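Local coordinates for tetratricopeptide repeat protein (Parabacteroides merdae ATCC 43184, PDB 4R7S), which is of unknown function but, as a tetratricopeptide repeat protein, probably offers a curved helical scaffold for binding other proteins or peptides, at residues Gln2-Leu7 and Pro38-Leu43; Thr49-Gln54 and Gln58-Ser63; Thr65-Gly70 and Ile75-Asn80; Asn99-Leu102 and Glu107-Glu110. One frame throughout, in Å; residues are numbered along the deposited sequence.

Contact 1: residues Gln2-Leu7 and Pro38-Leu43; sequences QSYEEL and PLNYAL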
loop_
_atom_site.group_PDB
_atom_site.type_symbol
_atom_site.label_atom_id
_atom_site.label_comp_id
_atom_site.label_asym_id
_atom_site.label_seq_id
_atom_site.Cartn_x
_atom_site.Cartn_y
_atom_site.Cartn_z
ATOM N N GLN A 2 -10.626 -33.919 -16.867
ATOM C CA GLN A 2 -10.222 -34.468 -15.574
ATOM C C GLN A 2 -8.790 -34.071 -15.171
ATOM O O GLN A 2 -8.581 -33.726 -14.003
ATOM C CB GLN A 2 -10.368 -36.000 -15.596
ATOM C CG GLN A 2 -10.824 -36.607 -14.269
ATOM C CD GLN A 2 -10.745 -38.117 -14.304
ATOM O OE1 GLN A 2 -11.570 -38.799 -14.929
ATOM N NE2 GLN A 2 -9.727 -38.674 -13.657
ATOM N N SER A 3 -7.816 -34.158 -16.107
ATOM C CA SER A 3 -6.412 -33.804 -15.877
ATOM C C SER A 3 -6.292 -32.311 -15.525
ATOM O O SER A 3 -5.607 -31.961 -14.551
ATOM C CB SER A 3 -5.556 -34.126 -17.102
ATOM O OG SER A 3 -5.615 -35.498 -17.464
ATOM N N TYR A 4 -7.003 -31.451 -16.288
ATOM C CA TYR A 4 -7.060 -30.012 -16.095
ATOM C C TYR A 4 -7.585 -29.697 -14.685
ATOM O O TYR A 4 -6.969 -28.913 -13.956
ATOM C CB TYR A 4 -7.952 -29.416 -17.180
ATOM C CG TYR A 4 -8.259 -27.936 -17.108
ATOM C CD1 TYR A 4 -7.370 -26.993 -17.620
ATOM C CD2 TYR A 4 -9.506 -27.485 -16.678
ATOM C CE1 TYR A 4 -7.681 -25.633 -17.628
ATOM C CE2 TYR A 4 -9.829 -26.128 -16.689
ATOM C CZ TYR A 4 -8.913 -25.205 -17.165
ATOM O OH TYR A 4 -9.247 -23.871 -17.215
ATOM N N GLU A 5 -8.689 -30.347 -14.290
ATOM C CA GLU A 5 -9.308 -30.165 -12.977
ATOM C C GLU A 5 -8.398 -30.635 -11.841
ATOM O O GLU A 5 -8.362 -29.974 -10.812
ATOM C CB GLU A 5 -10.659 -30.903 -12.891
ATOM C CG GLU A 5 -11.813 -30.221 -13.611
ATOM C CD GLU A 5 -12.099 -28.782 -13.236
ATOM O OE1 GLU A 5 -12.021 -28.441 -12.031
ATOM O OE2 GLU A 5 -12.426 -27.997 -14.156
ATOM N N GLU A 6 -7.686 -31.764 -12.011
ATOM C CA GLU A 6 -6.799 -32.298 -10.967
ATOM C C GLU A 6 -5.586 -31.398 -10.742
ATOM O O GLU A 6 -5.104 -31.284 -9.605
ATOM C CB GLU A 6 -6.337 -33.716 -11.288
ATOM C CG GLU A 6 -7.387 -34.767 -10.987
ATOM C CD GLU A 6 -7.169 -36.127 -11.621
ATOM O OE1 GLU A 6 -6.019 -36.631 -11.605
ATOM O OE2 GLU A 6 -8.170 -36.711 -12.097
ATOM N N LEU A 7 -5.100 -30.769 -11.827
ATOM C CA LEU A 7 -3.979 -29.837 -11.780
ATOM C C LEU A 7 -4.413 -28.571 -11.054
ATOM O O LEU A 7 -3.682 -28.113 -10.181
ATOM C CB LEU A 7 -3.421 -29.542 -13.184
ATOM C CG LEU A 7 -2.572 -30.676 -13.791
ATOM C CD1 LEU A 7 -2.492 -30.563 -15.293
ATOM C CD2 LEU A 7 -1.176 -30.751 -13.167
ATOM N N PRO A 38 -11.808 -21.583 -21.966
ATOM C CA PRO A 38 -12.186 -20.176 -21.724
ATOM C C PRO A 38 -12.143 -19.767 -20.241
ATOM O O PRO A 38 -12.141 -18.568 -19.949
ATOM C CB PRO A 38 -13.598 -20.082 -22.305
ATOM C CG PRO A 38 -14.127 -21.472 -22.254
ATOM C CD PRO A 38 -12.957 -22.381 -22.441
ATOM N N LEU A 39 -12.067 -20.737 -19.311
ATOM C CA LEU A 39 -11.972 -20.417 -17.884
ATOM C C LEU A 39 -10.525 -20.114 -17.484
ATOM O O LEU A 39 -10.257 -19.860 -16.307
ATOM C CB LEU A 39 -12.539 -21.565 -17.012
ATOM C CG LEU A 39 -14.044 -21.810 -17.137
ATOM C CD1 LEU A 39 -14.466 -23.103 -16.440
ATOM C CD2 LEU A 39 -14.842 -20.632 -16.636
ATOM N N ASN A 40 -9.599 -20.113 -18.466
ATOM C CA ASN A 40 -8.177 -19.883 -18.223
ATOM C C ASN A 40 -7.867 -18.531 -17.622
ATOM O O ASN A 40 -6.903 -18.443 -16.854
ATOM C CB ASN A 40 -7.358 -20.086 -19.487
ATOM C CG ASN A 40 -7.006 -21.540 -19.680
ATOM O OD1 ASN A 40 -7.358 -22.404 -18.851
ATOM N ND2 ASN A 40 -6.286 -21.838 -20.763
ATOM N N TYR A 41 -8.670 -17.488 -17.948
ATOM C CA TYR A 41 -8.471 -16.133 -17.420
ATOM C C TYR A 41 -8.522 -16.167 -15.856
ATOM O O TYR A 41 -7.890 -15.341 -15.195
ATOM C CB TYR A 41 -9.529 -15.159 -18.003
ATOM C CG TYR A 41 -10.870 -15.306 -17.320
ATOM C CD1 TYR A 41 -11.743 -16.336 -17.666
ATOM C CD2 TYR A 41 -11.218 -14.491 -16.243
ATOM C CE1 TYR A 41 -12.940 -16.537 -16.974
ATOM C CE2 TYR A 41 -12.410 -14.687 -15.540
ATOM C CZ TYR A 41 -13.274 -15.703 -15.918
ATOM O OH TYR A 41 -14.452 -15.885 -15.240
ATOM N N ALA A 42 -9.285 -17.113 -15.284
ATOM C CA ALA A 42 -9.367 -17.241 -13.837
ATOM C C ALA A 42 -8.086 -17.842 -13.305
ATOM O O ALA A 42 -7.614 -17.431 -12.241
ATOM C CB ALA A 42 -10.553 -18.098 -13.444
ATOM N N LEU A 43 -7.511 -18.791 -14.052
ATOM C CA LEU A 43 -6.275 -19.450 -13.669
ATOM C C LEU A 43 -5.137 -18.452 -13.733
ATOM O O LEU A 43 -4.305 -18.425 -12.819
ATOM C CB LEU A 43 -5.989 -20.673 -14.561
ATOM C CG LEU A 43 -6.989 -21.824 -14.484
ATOM C CD1 LEU A 43 -6.416 -23.080 -15.158
ATOM C CD2 LEU A 43 -7.383 -22.111 -13.031
#
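Tyr4 reaches straight across from helix 2-16 to the first turn of helix 40-52, its phenol directed at the carboxamide of Asn40. With CG anti to the backbone N (chi1 175°), the ring is carried out of its helix toward the partner segment. Tyr4 OH donates to Asn40 OD1 over 2.9 Å; the amide oxygen sits at the ring's edge, close to its plane, although ring and amide planes are turned 36° against each other. The C=O...donor angle of 155° makes the approach fairly direct. Asn40 suits this place because its two ends do different work: OD1 receives the phenol while ND2 is bound to Glu34 O, which fixes the rotation of the amide. Leu43 comes from the opposite direction and meets the ring obliquely, Leu43 CD1 lying 3.8 Å from Tyr4 CE1, and Leu39 CB approaches Tyr4 OH to 4.0 Å. A phenylalanine in place of Tyr4 would probably keep the apolar packing on Leu43 but leave Asn40 OD1 without its phenol donor. A helix touching the next helix but one in the chain, with helix 20-33 also in contact, is consistent with the stacked antiparallel helices of a tetratricopeptide-repeat solenoid.

Contact 2: residues Thr49-Gln54 and Gln58-Ser63; sequences TIQRRQ and QEALIS. With EDO (1,2-ethanediol), chain H.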
loop_
_atom_site.group_PDB
_atom_site.type_symbol
_atom_site.label_atom_id
_atom_site.label_comp_id
_atom_site.label_asym_id
_atom_site.label_seq_id
_atom_site.Cartn_x
_atom_site.Cartn_y
_atom_site.Cartn_z
ATOM N N THR A 49 -1.356 -13.605 -8.807
ATOM C CA THR A 49 -1.278 -13.383 -7.365
ATOM C C THR A 49 -0.197 -14.265 -6.719
ATOM O O THR A 49 0.565 -13.757 -5.884
ATOM C CB THR A 49 -2.635 -13.576 -6.709
ATOM O OG1 THR A 49 -3.630 -12.991 -7.541
ATOM C CG2 THR A 49 -2.712 -12.888 -5.379
ATOM N N ILE A 50 -0.121 -15.561 -7.116
ATOM C CA ILE A 50 0.881 -16.531 -6.646
ATOM C C ILE A 50 2.305 -16.026 -7.011
ATOM O O ILE A 50 3.211 -16.077 -6.172
ATOM C CB ILE A 50 0.584 -17.928 -7.245
ATOM C CG1 ILE A 50 -0.658 -18.547 -6.583
ATOM C CG2 ILE A 50 1.793 -18.864 -7.158
ATOM C CD1 ILE A 50 -1.287 -19.632 -7.364
ATOM N N GLN A 51 2.466 -15.517 -8.249
ATOM C CA GLN A 51 3.710 -14.957 -8.763
ATOM C C GLN A 51 4.089 -13.684 -8.008
ATOM O O GLN A 51 5.261 -13.505 -7.685
ATOM C CB GLN A 51 3.619 -14.679 -10.273
ATOM C CG GLN A 51 3.586 -15.960 -11.099
ATOM C CD GLN A 51 3.512 -15.682 -12.577
ATOM O OE1 GLN A 51 2.783 -14.803 -13.036
ATOM N NE2 GLN A 51 4.261 -16.435 -13.361
ATOM N N ARG A 52 3.104 -12.820 -7.708
ATOM C CA ARG A 52 3.322 -11.570 -6.967
ATOM C C ARG A 52 3.782 -11.870 -5.527
ATOM O O ARG A 52 4.704 -11.221 -5.043
ATOM C CB ARG A 52 2.042 -10.709 -6.952
ATOM C CG ARG A 52 2.268 -9.289 -6.441
ATOM C CD ARG A 52 0.968 -8.599 -6.082
ATOM N NE ARG A 52 1.217 -7.201 -5.732
ATOM C CZ ARG A 52 0.283 -6.306 -5.434
ATOM N NH1 ARG A 52 -1.000 -6.646 -5.439
ATOM N NH2 ARG A 52 0.623 -5.065 -5.123
ATOM N N ARG A 53 3.153 -12.865 -4.863
ATOM C CA ARG A 53 3.488 -13.272 -3.500
ATOM C C ARG A 53 4.884 -13.936 -3.413
ATOM O O ARG A 53 5.360 -14.198 -2.312
ATOM C CB ARG A 53 2.419 -14.207 -2.944
ATOM C CG ARG A 53 1.135 -13.503 -2.507
ATOM C CD ARG A 53 0.086 -14.503 -2.082
ATOM N NE ARG A 53 0.544 -15.335 -0.969
ATOM C CZ ARG A 53 0.006 -16.501 -0.622
ATOM N NH1 ARG A 53 -1.010 -17.007 -1.313
ATOM N NH2 ARG A 53 0.491 -17.179 0.409
ATOM N N GLN A 54 5.534 -14.176 -4.566
ATOM C CA GLN A 54 6.884 -14.722 -4.672
ATOM C C GLN A 54 7.898 -13.624 -4.986
ATOM O O GLN A 54 9.113 -13.881 -4.972
ATOM C CB GLN A 54 6.946 -15.784 -5.764
ATOM C CG GLN A 54 6.604 -17.180 -5.283
ATOM C CD GLN A 54 6.611 -18.123 -6.460
ATOM O OE1 GLN A 54 7.640 -18.717 -6.818
ATOM N NE2 GLN A 54 5.485 -18.203 -7.142
ATOM N N GLN A 58 7.376 -8.691 -12.381
ATOM C CA GLN A 58 7.255 -8.521 -13.830
ATOM C C GLN A 58 6.440 -9.655 -14.439
ATOM O O GLN A 58 5.619 -9.381 -15.316
ATOM C CB GLN A 58 8.632 -8.393 -14.533
ATOM C CG GLN A 58 9.311 -7.006 -14.417
ATOM C CD GLN A 58 8.412 -5.800 -14.649
ATOM O OE1 GLN A 58 7.637 -5.710 -15.620
ATOM N NE2 GLN A 58 8.512 -4.831 -13.750
ATOM N N GLU A 59 6.625 -10.904 -13.943
ATOM C CA GLU A 59 5.895 -12.109 -14.390
ATOM C C GLU A 59 4.403 -11.998 -14.065
ATOM O O GLU A 59 3.546 -12.286 -14.915
ATOM C CB GLU A 59 6.457 -13.374 -13.716
ATOM C CG GLU A 59 7.587 -14.029 -14.479
ATOM C CD GLU A 59 8.616 -14.688 -13.585
ATOM O OE1 GLU A 59 9.440 -13.954 -12.991
ATOM O OE2 GLU A 59 8.597 -15.937 -13.477
ATOM N N ALA A 60 4.115 -11.597 -12.816
ATOM C CA ALA A 60 2.777 -11.387 -12.286
ATOM C C ALA A 60 2.036 -10.378 -13.143
ATOM O O ALA A 60 0.861 -10.576 -13.420
ATOM C CB ALA A 60 2.861 -10.898 -10.854
ATOM N N LEU A 61 2.733 -9.330 -13.614
ATOM C CA LEU A 61 2.120 -8.320 -14.471
ATOM C C LEU A 61 1.684 -8.949 -15.791
ATOM O O LEU A 61 0.577 -8.664 -16.256
ATOM C CB LEU A 61 3.069 -7.116 -14.699
ATOM C CG LEU A 61 2.654 -6.052 -15.732
ATOM C CD1 LEU A 61 1.262 -5.468 -15.447
ATOM C CD2 LEU A 61 3.693 -4.943 -15.811
ATOM N N ILE A 62 2.513 -9.828 -16.358
ATOM C CA ILE A 62 2.187 -10.491 -17.625
ATOM C C ILE A 62 0.930 -11.392 -17.442
ATOM O O ILE A 62 0.024 -11.354 -18.296
ATOM C CB ILE A 62 3.421 -11.239 -18.211
ATOM C CG1 ILE A 62 4.463 -10.187 -18.719
ATOM C CG2 ILE A 62 3.013 -12.227 -19.326
ATOM C CD1 ILE A 62 5.836 -10.705 -19.217
ATOM N N SER A 63 0.856 -12.129 -16.311
ATOM C CA SER A 63 -0.276 -13.007 -16.003
ATOM C C SER A 63 -1.589 -12.195 -15.882
ATOM O O SER A 63 -2.582 -12.547 -16.525
ATOM C CB SER A 63 -0.008 -13.820 -14.740
ATOM O OG SER A 63 1.001 -14.789 -14.977
HETATM C C1 EDO H . -6.402 -12.662 -4.531
HETATM O O1 EDO H . -5.932 -11.421 -3.992
HETATM C C2 EDO H . -6.628 -12.559 -6.070
HETATM O O2 EDO H . -6.083 -13.700 -6.730
HETATM O O HOH W 1 3.789 -14.994 -16.122
#
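Gln51 supplies the polar link between helix 40-52 and helix 57-68. Ser63 OG donates to Gln51 OE1 over a short 2.6 Å, from a position tilted 34° out of the carbonyl plane, at a C=O...donor angle of 133°. Running extended beyond CG, the glutamine chain carries OE1 to the serine; the side chains of Gln51 and Glu59 cross at about a right angle. The other end of the amide is anchored too: Gln51 NE2 donates to a water 3.1 Å away, and the same water donates a hydrogen bond to Glu59 O at 3.0 Å. Since Gln51 NE2 also bonds Glu24 on helix 20-33, the amide is held at both ends and has little freedom to flip. Glutamine suits this buried spot because one flat group can accept from a serine and donate elsewhere.

Apolar packing gathers round Ala60. Its CB lies 3.9 Å from Gln51 CB and 4.0 Å from Arg52 CB, and the backbones come within 5.1 Å at the CA atoms of Gln51 and Ala60, a spacing that suits a small side chain. Arg52 offers only its base here, its charged end leading off to Ser83 and Glu87.

On another side of helix 40-52, Thr49 OG1 shares a 2.7 Å hydrogen bond with O2 of an ethanediol, probably from the crystallisation liquor.

Two helices pressed together across a short turn, with alanine at the close approach, pack as successive antiparallel helices do in tetratricopeptide-repeat proteins.

Contact 3: residues Thr65-Gly70 and Ile75-Asn80; sequences TSALSG and ITILEN. With EDO (1,2-ethanediol), chain H.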
loop_
_atom_site.group_PDB
_atom_site.type_symbol
_atom_site.label_atom_id
_atom_site.label_comp_id
_atom_site.label_asym_id
_atom_site.label_seq_id
_atom_site.Cartn_x
_atom_site.Cartn_y
_atom_site.Cartn_z
ATOM N N THR A 65 -2.127 -9.145 -17.107
ATOM C CA THR A 65 -2.372 -8.554 -18.418
ATOM C C THR A 65 -3.100 -9.573 -19.325
ATOM O O THR A 65 -4.058 -9.197 -20.019
ATOM C CB THR A 65 -1.062 -8.031 -19.033
ATOM O OG1 THR A 65 -0.629 -6.915 -18.248
ATOM C CG2 THR A 65 -1.228 -7.584 -20.477
ATOM N N SER A 66 -2.682 -10.854 -19.259
ATOM C CA SER A 66 -3.266 -11.946 -20.029
ATOM C C SER A 66 -4.677 -12.220 -19.583
ATOM O O SER A 66 -5.551 -12.349 -20.429
ATOM C CB SER A 66 -2.425 -13.210 -19.890
ATOM O OG SER A 66 -1.115 -13.007 -20.393
ATOM N N ALA A 67 -4.910 -12.304 -18.260
ATOM C CA ALA A 67 -6.230 -12.525 -17.650
ATOM C C ALA A 67 -7.217 -11.423 -18.059
ATOM O O ALA A 67 -8.370 -11.703 -18.336
ATOM C CB ALA A 67 -6.098 -12.562 -16.126
ATOM N N LEU A 68 -6.751 -10.172 -18.079
ATOM C CA LEU A 68 -7.560 -9.000 -18.386
ATOM C C LEU A 68 -8.037 -8.987 -19.863
ATOM O O LEU A 68 -9.168 -8.566 -20.126
ATOM C CB LEU A 68 -6.783 -7.715 -18.034
ATOM C CG LEU A 68 -7.611 -6.442 -17.942
ATOM C CD1 LEU A 68 -8.646 -6.515 -16.829
ATOM C CD2 LEU A 68 -6.739 -5.259 -17.745
ATOM N N SER A 69 -7.200 -9.500 -20.782
ATOM C CA SER A 69 -7.404 -9.597 -22.235
ATOM C C SER A 69 -8.899 -9.725 -22.719
ATOM O O SER A 69 -9.363 -8.878 -23.509
ATOM C CB SER A 69 -6.596 -10.755 -22.803
ATOM O OG SER A 69 -6.615 -10.711 -24.217
ATOM N N GLY A 70 -9.622 -10.754 -22.270
ATOM C CA GLY A 70 -11.009 -10.903 -22.697
ATOM C C GLY A 70 -12.021 -10.437 -21.677
ATOM O O GLY A 70 -13.223 -10.557 -21.910
ATOM N N ILE A 75 -13.331 -6.450 -11.979
ATOM C CA ILE A 75 -12.978 -5.760 -10.729
ATOM C C ILE A 75 -11.733 -6.386 -10.090
ATOM O O ILE A 75 -10.791 -5.645 -9.814
ATOM C CB ILE A 75 -14.202 -5.757 -9.754
ATOM C CG1 ILE A 75 -15.162 -4.621 -10.123
ATOM C CG2 ILE A 75 -13.798 -5.628 -8.272
ATOM C CD1 ILE A 75 -16.370 -5.050 -10.863
ATOM N N THR A 76 -11.712 -7.739 -9.902
ATOM C CA THR A 76 -10.597 -8.450 -9.273
ATOM C C THR A 76 -9.303 -8.242 -10.037
ATOM O O THR A 76 -8.349 -7.774 -9.436
ATOM C CB THR A 76 -10.904 -9.929 -9.084
ATOM O OG1 THR A 76 -12.069 -10.038 -8.273
ATOM C CG2 THR A 76 -9.761 -10.676 -8.406
ATOM N N ILE A 77 -9.279 -8.524 -11.346
ATOM C CA ILE A 77 -8.077 -8.369 -12.161
ATOM C C ILE A 77 -7.597 -6.897 -12.144
ATOM O O ILE A 77 -6.413 -6.664 -11.933
ATOM C CB ILE A 77 -8.278 -8.931 -13.611
ATOM C CG1 ILE A 77 -8.798 -10.388 -13.561
ATOM C CG2 ILE A 77 -6.956 -8.863 -14.417
ATOM C CD1 ILE A 77 -9.352 -10.961 -14.948
ATOM N N LEU A 78 -8.513 -5.923 -12.290
ATOM C CA LEU A 78 -8.166 -4.504 -12.313
ATOM C C LEU A 78 -7.615 -4.045 -10.985
ATOM O O LEU A 78 -6.602 -3.352 -10.956
ATOM C CB LEU A 78 -9.378 -3.638 -12.722
ATOM C CG LEU A 78 -9.785 -3.732 -14.197
ATOM C CD1 LEU A 78 -11.142 -3.121 -14.405
ATOM C CD2 LEU A 78 -8.742 -3.085 -15.116
ATOM N N GLU A 79 -8.248 -4.469 -9.890
ATOM C CA GLU A 79 -7.831 -4.138 -8.528
ATOM C C GLU A 79 -6.452 -4.745 -8.221
ATOM O O GLU A 79 -5.625 -4.071 -7.625
ATOM C CB GLU A 79 -8.892 -4.626 -7.526
ATOM C CG GLU A 79 -8.560 -4.367 -6.069
ATOM C CD GLU A 79 -9.453 -5.082 -5.076
ATOM O OE1 GLU A 79 -10.693 -4.953 -5.188
ATOM O OE2 GLU A 79 -8.909 -5.732 -4.155
ATOM N N ASN A 80 -6.186 -5.978 -8.661
ATOM C CA ASN A 80 -4.898 -6.604 -8.383
ATOM C C ASN A 80 -3.764 -6.026 -9.240
ATOM O O ASN A 80 -2.690 -5.741 -8.703
ATOM C CB ASN A 80 -4.993 -8.128 -8.524
ATOM C CG ASN A 80 -5.670 -8.732 -7.317
ATOM O OD1 ASN A 80 -5.075 -8.933 -6.258
ATOM N ND2 ASN A 80 -6.950 -8.907 -7.389
HETATM C C1 EDO H . -6.402 -12.662 -4.531
HETATM O O1 EDO H . -5.932 -11.421 -3.992
HETATM C C2 EDO H . -6.628 -12.559 -6.070
HETATM O O2 EDO H . -6.083 -13.700 -6.730
#
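Just before Ile77, which packs on Ala67 and Leu68, the carbonyl Thr76 O is gripped by two donors of one residue. Asn80 ND2 reaches it over 2.7 Å from above the carbonyl plane, and the regular helical bond from Asn80 N adds a second hold at 2.9 Å. The side-chain bond pins the amide of Asn80 against its own helix, while Asn80 OD1 receives a weak bond from O1 of an ethanediol. These residues belong to the tetratricopeptide-repeat solenoid, at the place where helix 57-68 ends and the chain turns into helix 75-87.

The side chains that meet between the two segments are apolar, as befits buried leucine, isoleucine and alanine. Leu68 holds CG anti to the backbone N (chi1 -164°), which brings its methyls round to the neighbouring helix: Leu68 CD1 lies 3.8 Å from Ile77 CG2 and equally far from Leu78 CD2, so that one methyl touches both side chains. Leu68 and Leu78 cross at about a right angle. Leu78 continues onto Thr100 and Leu101 of helix 91-104, and Ala67 and Ile77 both touch Thr45 of helix 40-52, so the layers of helices interlock here. The beta-branched Ile77 serves two neighbours at once: while CG2 faces Leu68, its longer arm places CD1 3.8 Å from Ala67 CB and 3.6 Å from Ala67 O.

Contact 4: residues Asn99-Leu102 and Glu107-Glu110; sequences NTLL and EHQE. With EDO (1,2-ethanediol), chain I.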
loop_
_atom_site.group_PDB
_atom_site.type_symbol
_atom_site.label_atom_id
_atom_site.label_comp_id
_atom_site.label_asym_id
_atom_site.label_seq_id
_atom_site.Cartn_x
_atom_site.Cartn_y
_atom_site.Cartn_z
ATOM N N ASN A 99 -9.258 3.988 -12.876
ATOM C CA ASN A 99 -10.194 4.758 -13.685
ATOM C C ASN A 99 -11.130 3.832 -14.447
ATOM O O ASN A 99 -12.334 4.060 -14.448
ATOM C CB ASN A 99 -9.460 5.680 -14.630
ATOM C CG ASN A 99 -8.875 6.881 -13.947
ATOM O OD1 ASN A 99 -9.152 7.186 -12.757
ATOM N ND2 ASN A 99 -8.060 7.600 -14.710
ATOM N N THR A 100 -10.594 2.759 -15.024
ATOM C CA THR A 100 -11.402 1.745 -15.704
ATOM C C THR A 100 -12.378 1.159 -14.675
ATOM O O THR A 100 -13.594 1.129 -14.904
ATOM C CB THR A 100 -10.497 0.652 -16.350
ATOM O OG1 THR A 100 -9.605 1.251 -17.292
ATOM C CG2 THR A 100 -11.305 -0.458 -17.031
ATOM N N LEU A 101 -11.836 0.729 -13.530
ATOM C CA LEU A 101 -12.623 0.142 -12.453
ATOM C C LEU A 101 -13.752 1.077 -11.989
ATOM O O LEU A 101 -14.908 0.660 -11.987
ATOM C CB LEU A 101 -11.704 -0.215 -11.264
ATOM C CG LEU A 101 -12.129 -1.361 -10.414
ATOM C CD1 LEU A 101 -10.963 -1.862 -9.612
ATOM C CD2 LEU A 101 -13.239 -0.967 -9.489
ATOM N N LEU A 102 -13.415 2.337 -11.628
ATOM C CA LEU A 102 -14.352 3.306 -11.059
ATOM C C LEU A 102 -15.360 3.902 -12.069
ATOM O O LEU A 102 -16.434 4.323 -11.651
ATOM C CB LEU A 102 -13.597 4.404 -10.285
ATOM C CG LEU A 102 -12.990 3.872 -8.964
ATOM C CD1 LEU A 102 -11.912 4.775 -8.417
ATOM C CD2 LEU A 102 -14.083 3.541 -7.928
ATOM N N GLU A 107 -18.717 3.209 -6.968
ATOM C CA GLU A 107 -18.837 3.059 -5.509
ATOM C C GLU A 107 -17.925 1.960 -4.922
ATOM O O GLU A 107 -18.137 1.557 -3.766
ATOM C CB GLU A 107 -20.298 2.786 -5.099
ATOM C CG GLU A 107 -21.279 3.884 -5.466
ATOM C CD GLU A 107 -22.675 3.757 -4.879
ATOM O OE1 GLU A 107 -22.912 2.824 -4.074
ATOM O OE2 GLU A 107 -23.525 4.623 -5.194
ATOM N N HIS A 108 -16.921 1.479 -5.694
ATOM C CA HIS A 108 -15.990 0.433 -5.233
ATOM C C HIS A 108 -14.971 1.076 -4.279
ATOM O O HIS A 108 -14.066 1.801 -4.711
ATOM C CB HIS A 108 -15.311 -0.278 -6.423
ATOM C CG HIS A 108 -14.574 -1.530 -6.049
ATOM N ND1 HIS A 108 -13.195 -1.604 -6.127
ATOM C CD2 HIS A 108 -15.050 -2.734 -5.649
ATOM C CE1 HIS A 108 -12.872 -2.826 -5.738
ATOM N NE2 HIS A 108 -13.954 -3.548 -5.447
ATOM N N GLN A 109 -15.162 0.830 -2.974
ATOM C CA GLN A 109 -14.407 1.433 -1.871
ATOM C C GLN A 109 -12.895 1.176 -1.900
ATOM O O GLN A 109 -12.150 2.112 -1.638
ATOM C CB GLN A 109 -14.999 1.044 -0.508
ATOM C CG GLN A 109 -16.386 1.662 -0.319
ATOM C CD GLN A 109 -17.018 1.393 1.027
ATOM O OE1 GLN A 109 -16.419 1.597 2.082
ATOM N NE2 GLN A 109 -18.285 1.012 1.023
ATOM N N GLU A 110 -12.426 -0.028 -2.221
ATOM C CA GLU A 110 -10.973 -0.242 -2.265
ATOM C C GLU A 110 -10.337 0.577 -3.389
ATOM O O GLU A 110 -9.256 1.130 -3.186
ATOM C CB GLU A 110 -10.617 -1.722 -2.427
ATOM C CG GLU A 110 -9.114 -1.995 -2.408
ATOM C CD GLU A 110 -8.446 -1.937 -1.046
ATOM O OE1 GLU A 110 -9.159 -1.937 -0.014
ATOM O OE2 GLU A 110 -7.196 -1.932 -1.009
HETATM C C1 EDO I . -3.699 0.852 0.611
HETATM O O1 EDO I . -2.597 0.978 -0.277
HETATM C C2 EDO I . -4.410 -0.511 0.383
HETATM O O2 EDO I . -5.471 -0.683 1.316
#
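Leu101 and the imidazole of His108 cross obliquely, Leu101 CD2 coming to 3.4 Å from His108 ND1 and 3.7 Å from His108 CG. One face of the ring lies over Glu110 N in the first turn of helix 109-121, 4.2 Å from the ring plane and offset toward the rim. The first torsion of His108, which sets CG anti to the backbone N (chi1 -168°), turns the ring toward Leu101. The residue occupies the N-cap position of helix 109-121, and beyond Leu101 its side chain touches Ile75 and Glu79 of helix 75-87. A flat ring suits a place where Leu101, Ile75 and Glu79 all come close.

Leu102 packs instead against the backbone of His108: its CD2 stands 3.7 Å from His108 O, and its side chain also meets Ala111 and Leu112. Leucine fits both positions, since each branched end can spread over a neighbour without needing a polar mate.

The end of the Glu110 side chain leads away from this packing. Its OE1 forms a salt bridge with Arg144, and its OE2 accepts a 3.2 Å bond from O2 of an ethanediol, probably a crystallisation additive. With an alanine here, Arg144 would probably lose this carboxylate partner and be freer to turn.

Helix 91-104 thus packs on the start of the next antiparallel helix, 109-121, as successive helices do in a tetratricopeptide-repeat solenoid.

In the fold
The four contacts follow one another along the first part of the solenoid. Contacts 1 and 2 share helix 40-52, with centres 18 Å apart, and contacts 2 and 3 share helix 57-68, with centres only 12 Å apart. One ethanediol joins the latter pair, bound by Thr49 and weakly by Asn80. Contact 1 also touches contact 3, where Tyr41 O lies 3.4 Å from Ala67 CB. Contacts 3 and 4, with centres 14 Å apart, meet through His108, which packs on Ile75 and Glu79, and through Leu78 CD1, 3.7 Å from Thr100 CG2. Contacts 1 and 4, 29 Å apart between centres, do not touch; the intervening layers connect them.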